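Side-chain contact in putative carbohydrate binding protein (PDB 3QEC), which binds heparin and suramin, and probably acts as a carbohydrate-binding protein with a possible part in carbohydrate transport and biofilm formation: residues V136-G140 with S141-K145. Sequence-based numbering, arbitrary orientation.
Sequences VTVSG and SQPQK
The ring of Pro143 turns one side of its mean plane to the end of strand 125-138: the backbone oxygens of Thr137 and Gly140 and the CG2 methyl of Val138 all lie on that side, but beyond the ring's outline. The strand thus meets the ring at its CB, CG and CD edge, and none of the three sits over the face. This is a sheet-to-sheet connection in what looks like a β-sandwich, since the chain leaves an outermost strand of one antiparallel sheet and leads to strand 146-148 of the other sheet. The apolar side-chain contact is Val138 CG2 to Pro143 CG, 4.1 Å. Pro143 CB approaches Thr137 O at 3.8 Å, a plain van der Waals contact. Pro143 CD does the same with Gly140 O at 4.2 Å. The turn brings the CA atoms of Val138 and Pro143 to 5.8 Å. With chi1 at -177°, Val138 places CG1 opposite its own nitrogen and directs CG2, the other branch, at the proline. Both side chains also touch Ile26 of strand 24-33. Backbone hydrogen bonds Val138 with Gly107 and Ser141 with Val25 tie the start and the bend to different sheets. Beyond the proline, Lys145 NZ forms a salt bridge with Asp29 OD2.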
ATOM      1  N   VAL A 136      -4.078   7.844   4.429  1.00 51.33           N
ATOM      2  CA  VAL A 136      -5.454   8.311   4.150  1.00 50.25           C
ATOM      3  C   VAL A 136      -6.202   8.458   5.501  1.00 55.57           C
ATOM      4  O   VAL A 136      -6.166   7.554   6.334  1.00 57.75           O
ATOM      5  CB  VAL A 136      -6.246   7.471   3.089  1.00 52.37           C
ATOM      6  CG1 VAL A 136      -6.232   5.979   3.395  1.00 51.43           C
ATOM      7  CG2 VAL A 136      -7.673   7.985   2.898  1.00 51.65           C
ATOM      8  N   THR A 137      -6.837   9.614   5.713  1.00 51.46           N
ATOM      9  CA  THR A 137      -7.624   9.937   6.904  1.00 51.79           C
ATOM     10  C   THR A 137      -9.123   9.826   6.582  1.00 55.68           C
ATOM     11  O   THR A 137      -9.574  10.273   5.522  1.00 55.27           O
ATOM     12  CB  THR A 137      -7.261  11.345   7.434  1.00 61.31           C
ATOM     13  OG1 THR A 137      -5.872  11.376   7.748  1.00 62.19           O
ATOM     14  CG2 THR A 137      -8.010  11.690   8.684  1.00 57.88           C
ATOM     15  N   VAL A 138      -9.895   9.231   7.504  1.00 51.98           N
ATOM     16  CA  VAL A 138     -11.334   9.056   7.317  1.00 51.50           C
ATOM     17  C   VAL A 138     -12.049   9.596   8.550  1.00 55.30           C
ATOM     18  O   VAL A 138     -11.787   9.110   9.647  1.00 55.40           O
ATOM     19  CB  VAL A 138     -11.708   7.574   7.005  1.00 54.23           C
ATOM     20  CG1 VAL A 138     -13.209   7.420   6.728  1.00 53.71           C
ATOM     21  CG2 VAL A 138     -10.879   7.035   5.828  1.00 53.86           C
ATOM     22  N   SER A 139     -12.922  10.611   8.367  1.00 51.83           N
ATOM     23  CA  SER A 139     -13.715  11.252   9.429  1.00 52.32           C
ATOM     24  C   SER A 139     -15.188  10.935   9.227  1.00 57.32           C
ATOM     25  O   SER A 139     -15.773  10.183  10.008  1.00 57.53           O
ATOM     26  CB  SER A 139     -13.475  12.757   9.456  1.00 57.92           C
ATOM     27  OG  SER A 139     -12.091  13.000   9.655  1.00 72.18           O
ATOM     28  N   GLY A 140     -15.759  11.481   8.158  1.00 54.33           N
ATOM     29  CA  GLY A 140     -17.114  11.193   7.721  1.00 54.56           C
ATOM     30  C   GLY A 140     -17.068  10.001   6.777  1.00 58.16           C
ATOM     31  O   GLY A 140     -16.039   9.317   6.676  1.00 57.61           O
ATOM     32  N   SER A 141     -18.167   9.749   6.071  1.00 54.00           N
ATOM     33  CA  SER A 141     -18.308   8.593   5.187  1.00 53.72           C
ATOM     34  C   SER A 141     -17.746   8.826   3.781  1.00 59.50           C
ATOM     35  O   SER A 141     -17.585   7.864   3.023  1.00 58.75           O
ATOM     36  CB  SER A 141     -19.778   8.204   5.081  1.00 56.36           C
ATOM     37  OG  SER A 141     -20.553   9.301   4.617  1.00 67.37           O
ATOM     38  N   GLN A 142     -17.449  10.086   3.420  1.00 57.61           N
ATOM     39  CA  GLN A 142     -16.980  10.385   2.068  1.00 57.28           C
ATOM     40  C   GLN A 142     -15.579  11.048   2.020  1.00 59.63           C
ATOM     41  O   GLN A 142     -15.491  12.201   1.606  1.00 60.17           O
ATOM     42  CB  GLN A 142     -18.003  11.264   1.329  1.00 59.53           C
ATOM     43  CG  GLN A 142     -19.374  10.634   1.153  1.00 74.23           C
ATOM     44  CD  GLN A 142     -20.348  11.634   0.599  1.00 97.90           C
ATOM     45  OE1 GLN A 142     -20.315  11.972  -0.587  1.00 97.80           O
ATOM     46  NE2 GLN A 142     -21.215  12.161   1.452  1.00 90.55           N
ATOM     47  N   PRO A 143     -14.463  10.339   2.330  1.00 54.76           N
ATOM     48  CA  PRO A 143     -13.132  10.961   2.138  1.00 53.75           C
ATOM     49  C   PRO A 143     -12.828  11.204   0.659  1.00 58.66           C
ATOM     50  O   PRO A 143     -13.511  10.655  -0.198  1.00 59.62           O
ATOM     51  CB  PRO A 143     -12.159   9.907   2.700  1.00 54.19           C
ATOM     52  CG  PRO A 143     -12.886   8.603   2.593  1.00 58.57           C
ATOM     53  CD  PRO A 143     -14.340   8.943   2.816  1.00 55.39           C
ATOM     54  N   GLN A 144     -11.796  12.001   0.356  1.00 54.55           N
ATOM     55  CA  GLN A 144     -11.358  12.259  -1.020  1.00 53.75           C
ATOM     56  C   GLN A 144     -10.793  10.984  -1.673  1.00 60.15           C
ATOM     57  O   GLN A 144     -10.401  10.055  -0.962  1.00 60.77           O
ATOM     58  CB  GLN A 144     -10.275  13.347  -1.025  1.00 53.60           C
ATOM     59  CG  GLN A 144     -10.781  14.734  -0.649  1.00 49.37           C
ATOM     60  CD  GLN A 144      -9.708  15.781  -0.697  1.00 63.86           C
ATOM     61  OE1 GLN A 144      -9.484  16.548   0.262  1.00 62.29           O
ATOM     62  NE2 GLN A 144      -9.046  15.857  -1.825  1.00 47.90           N
ATOM     63  N   LYS A 145     -10.727  10.951  -3.022  1.00 57.33           N
ATOM     64  CA  LYS A 145     -10.123   9.845  -3.769  1.00 56.51           C
ATOM     65  C   LYS A 145      -8.638   9.716  -3.417  1.00 60.94           C
ATOM     66  O   LYS A 145      -7.999  10.702  -3.032  1.00 61.65           O
ATOM     67  CB  LYS A 145     -10.273  10.064  -5.279  1.00 59.61           C
ATOM     68  CG  LYS A 145     -11.531   9.446  -5.882  1.00 84.48           C
ATOM     69  CD  LYS A 145     -11.604   9.611  -7.409  1.00 98.66           C
ATOM     70  CE  LYS A 145     -10.785   8.609  -8.204  1.00112.18           C
ATOM     71  NZ  LYS A 145     -10.732   8.951  -9.656  1.00121.96           N
TER